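Local coordinates for protein pectate lyase/Amb allergen (Acidovorax citrulli, PDB 4HWV) that probably cleaves pectate as a secreted, calcium-binding polysaccharide lyase of family 1, built as a right-handed parallel beta-helix, at residues G328-N333 / Y352-R357. Numbering follows the deposited sequence.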
loop_
_atom_site.group_PDB
_atom_site.type_symbol
_atom_site.label_atom_id
_atom_site.label_comp_id
_atom_site.label_asym_id
_atom_site.label_seq_id
_atom_site.Cartn_x
_atom_site.Cartn_y
_atom_site.Cartn_z
ATOM N N GLY A 328 7.216 -18.362 -17.108
ATOM C CA GLY A 328 5.828 -17.947 -17.119
ATOM C C GLY A 328 5.495 -16.889 -16.092
ATOM O O GLY A 328 4.327 -16.643 -15.803
ATOM N N ASN A 329 6.514 -16.246 -15.522
ATOM C CA ASN A 329 6.257 -15.255 -14.485
ATOM C C ASN A 329 6.086 -13.861 -15.056
ATOM O O ASN A 329 6.638 -13.536 -16.119
ATOM C CB ASN A 329 7.401 -15.234 -13.461
ATOM C CG ASN A 329 7.641 -16.596 -12.822
ATOM O OD1 ASN A 329 6.829 -17.076 -12.035
ATOM N ND2 ASN A 329 8.765 -17.223 -13.162
ATOM N N HIS A 330 5.323 -13.048 -14.330
ATOM C CA HIS A 330 5.219 -11.619 -14.578
ATOM C C HIS A 330 6.114 -10.937 -13.543
ATOM O O HIS A 330 5.860 -11.033 -12.345
ATOM C CB HIS A 330 3.765 -11.186 -14.416
ATOM C CG HIS A 330 3.466 -9.808 -14.927
ATOM N ND1 HIS A 330 2.215 -9.248 -14.790
ATOM C CD2 HIS A 330 4.215 -8.906 -15.614
ATOM C CE1 HIS A 330 2.211 -8.046 -15.341
ATOM N NE2 HIS A 330 3.412 -7.812 -15.845
ATOM N N PHE A 331 7.183 -10.288 -14.022
ATOM C CA PHE A 331 8.126 -9.557 -13.179
ATOM C C PHE A 331 7.810 -8.073 -13.381
ATOM O O PHE A 331 8.324 -7.448 -14.313
ATOM C CB PHE A 331 9.564 -9.824 -13.633
ATOM C CG PHE A 331 10.031 -11.266 -13.499
ATOM C CD1 PHE A 331 9.862 -12.003 -12.314
ATOM C CD2 PHE A 331 10.701 -11.860 -14.551
ATOM C CE1 PHE A 331 10.350 -13.305 -12.221
ATOM C CE2 PHE A 331 11.202 -13.163 -14.464
ATOM C CZ PHE A 331 11.048 -13.876 -13.294
ATOM N N GLN A 332 6.950 -7.517 -12.529
ATOM C CA GLN A 332 6.396 -6.180 -12.750
ATOM C C GLN A 332 6.843 -5.206 -11.673
ATOM O O GLN A 332 6.743 -5.507 -10.487
ATOM C CB GLN A 332 4.865 -6.264 -12.776
ATOM C CG GLN A 332 4.181 -4.931 -13.029
ATOM C CD GLN A 332 2.674 -5.037 -13.081
ATOM O OE1 GLN A 332 2.082 -5.957 -12.532
ATOM N NE2 GLN A 332 2.042 -4.067 -13.721
ATOM N N ASN A 333 7.336 -4.040 -12.074
ATOM C CA ASN A 333 7.748 -3.038 -11.092
ATOM C C ASN A 333 8.729 -3.603 -10.076
ATOM O O ASN A 333 8.602 -3.358 -8.870
ATOM C CB ASN A 333 6.545 -2.429 -10.363
ATOM C CG ASN A 333 5.570 -1.787 -11.297
ATOM O OD1 ASN A 333 5.884 -1.497 -12.456
ATOM N ND2 ASN A 333 4.366 -1.567 -10.808
ATOM N N TYR A 352 7.662 -12.352 -18.491
ATOM C CA TYR A 352 7.342 -11.005 -18.951
ATOM C C TYR A 352 7.806 -10.017 -17.893
ATOM O O TYR A 352 7.274 -9.992 -16.777
ATOM C CB TYR A 352 5.835 -10.864 -19.159
ATOM C CG TYR A 352 5.367 -9.472 -19.520
ATOM C CD1 TYR A 352 6.147 -8.622 -20.297
ATOM C CD2 TYR A 352 4.121 -9.023 -19.119
ATOM C CE1 TYR A 352 5.704 -7.354 -20.636
ATOM C CE2 TYR A 352 3.670 -7.752 -19.450
ATOM C CZ TYR A 352 4.470 -6.930 -20.215
ATOM O OH TYR A 352 4.022 -5.677 -20.575
ATOM N N TYR A 353 8.809 -9.218 -18.251
ATOM C CA TYR A 353 9.304 -8.135 -17.414
ATOM C C TYR A 353 8.617 -6.853 -17.841
ATOM O O TYR A 353 8.582 -6.531 -19.031
ATOM C CB TYR A 353 10.794 -7.950 -17.639
ATOM C CG TYR A 353 11.688 -9.093 -17.221
ATOM C CD1 TYR A 353 11.872 -10.223 -18.034
ATOM C CD2 TYR A 353 12.405 -9.021 -16.030
ATOM C CE1 TYR A 353 12.741 -11.244 -17.647
ATOM C CE2 TYR A 353 13.262 -10.032 -15.638
ATOM C CZ TYR A 353 13.441 -11.134 -16.449
ATOM O OH TYR A 353 14.300 -12.138 -16.065
ATOM N N GLU A 354 8.110 -6.104 -16.873
ATOM C CA GLU A 354 7.357 -4.899 -17.155
ATOM C C GLU A 354 7.664 -3.835 -16.114
ATOM O O GLU A 354 7.383 -4.024 -14.922
ATOM C CB GLU A 354 5.853 -5.205 -17.171
ATOM C CG GLU A 354 4.982 -3.994 -17.496
ATOM C CD GLU A 354 3.482 -4.268 -17.458
ATOM O OE1 GLU A 354 3.072 -5.351 -16.991
ATOM O OE2 GLU A 354 2.719 -3.382 -17.883
ATOM N N ASN A 355 8.236 -2.717 -16.553
ATOM C CA ASN A 355 8.597 -1.647 -15.627
ATOM C C ASN A 355 8.898 -0.383 -16.421
ATOM O O ASN A 355 8.771 -0.358 -17.662
ATOM C CB ASN A 355 9.808 -2.054 -14.760
ATOM C CG ASN A 355 9.857 -1.321 -13.405
ATOM O OD1 ASN A 355 9.150 -0.335 -13.199
ATOM N ND2 ASN A 355 10.724 -1.780 -12.497
ATOM N N THR A 356 9.297 0.658 -15.699
ATOM C CA THR A 356 9.821 1.866 -16.305
ATOM C C THR A 356 11.130 2.235 -15.633
ATOM O O THR A 356 11.354 1.892 -14.474
ATOM C CB THR A 356 8.831 3.029 -16.186
ATOM O OG1 THR A 356 9.407 4.194 -16.800
ATOM C CG2 THR A 356 8.492 3.338 -14.726
ATOM N N ARG A 357 11.978 2.966 -16.352
ATOM C CA ARG A 357 13.199 3.516 -15.775
ATOM C C ARG A 357 12.965 4.881 -15.147
ATOM O O ARG A 357 13.875 5.431 -14.543
ATOM C CB ARG A 357 14.294 3.622 -16.845
ATOM C CG ARG A 357 14.815 2.249 -17.315
ATOM C CD ARG A 357 16.039 2.359 -18.228
ATOM N NE ARG A 357 17.182 2.938 -17.526
ATOM C CZ ARG A 357 17.599 4.193 -17.682
ATOM N NH1 ARG A 357 16.985 5.010 -18.540
ATOM N NH2 ARG A 357 18.638 4.636 -16.979
HETATM O O HOH W 1 6.941 1.149 -12.208
#
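His-330 and Glu-354 join two neighbouring parallel strands through a side-chain hydrogen bond. NE2 of His-330 donates to OE1 of Glu-354 at 2.7 Å. The acceptor lies in the imidazole plane, and ring and carboxylate are nearly coplanar. The hydrogen bond is bent, 144° at the hydrogen.

Glu-354 CB lies over one face of the Tyr-352 ring, toward the rim, and also meets the imidazole edge of His-330. CG stands anti to the backbone N (chi1 -179°), and the chain stays extended, which carries the carboxylate out beside the ring. Glu-354 CD comes 3.9 Å from His-330 NE2, and OE1 is met nearly in line with its C-O bond. The Gln-332 amide runs alongside, its NE2 3.7 Å from Glu-354 OE1. Gln-332 OE1 instead accepts a hydrogen bond from His-296 NE2.

The His-330 and Tyr-352 rings are almost parallel but slid apart, with centroids 5.0 Å from each other. Helix 470-477 packs on both side chains.

On the other sheet face, Phe-331 puts CD2 over one face of the Tyr-353 ring, 3.3 Å from CE2. The two ring planes stand at 50°. Tyr-353 OH is hydrogen-bonded to Gln-338 O.

Four backbone bonds zip the strands together, from Tyr-352 N to Asn-329 O (2.8 Å) through to Asn-333 N to Glu-354 O (2.8 Å). Beyond them, a water donates to OD1 of Asn-355 and, weakly, to OD1 of Asn-333. The chain turns a corner at Asn-333.

Parallel strands in register, ring beside ring and amide beside carboxylate, are characteristic of successive coils of the pectate lyase beta-helix.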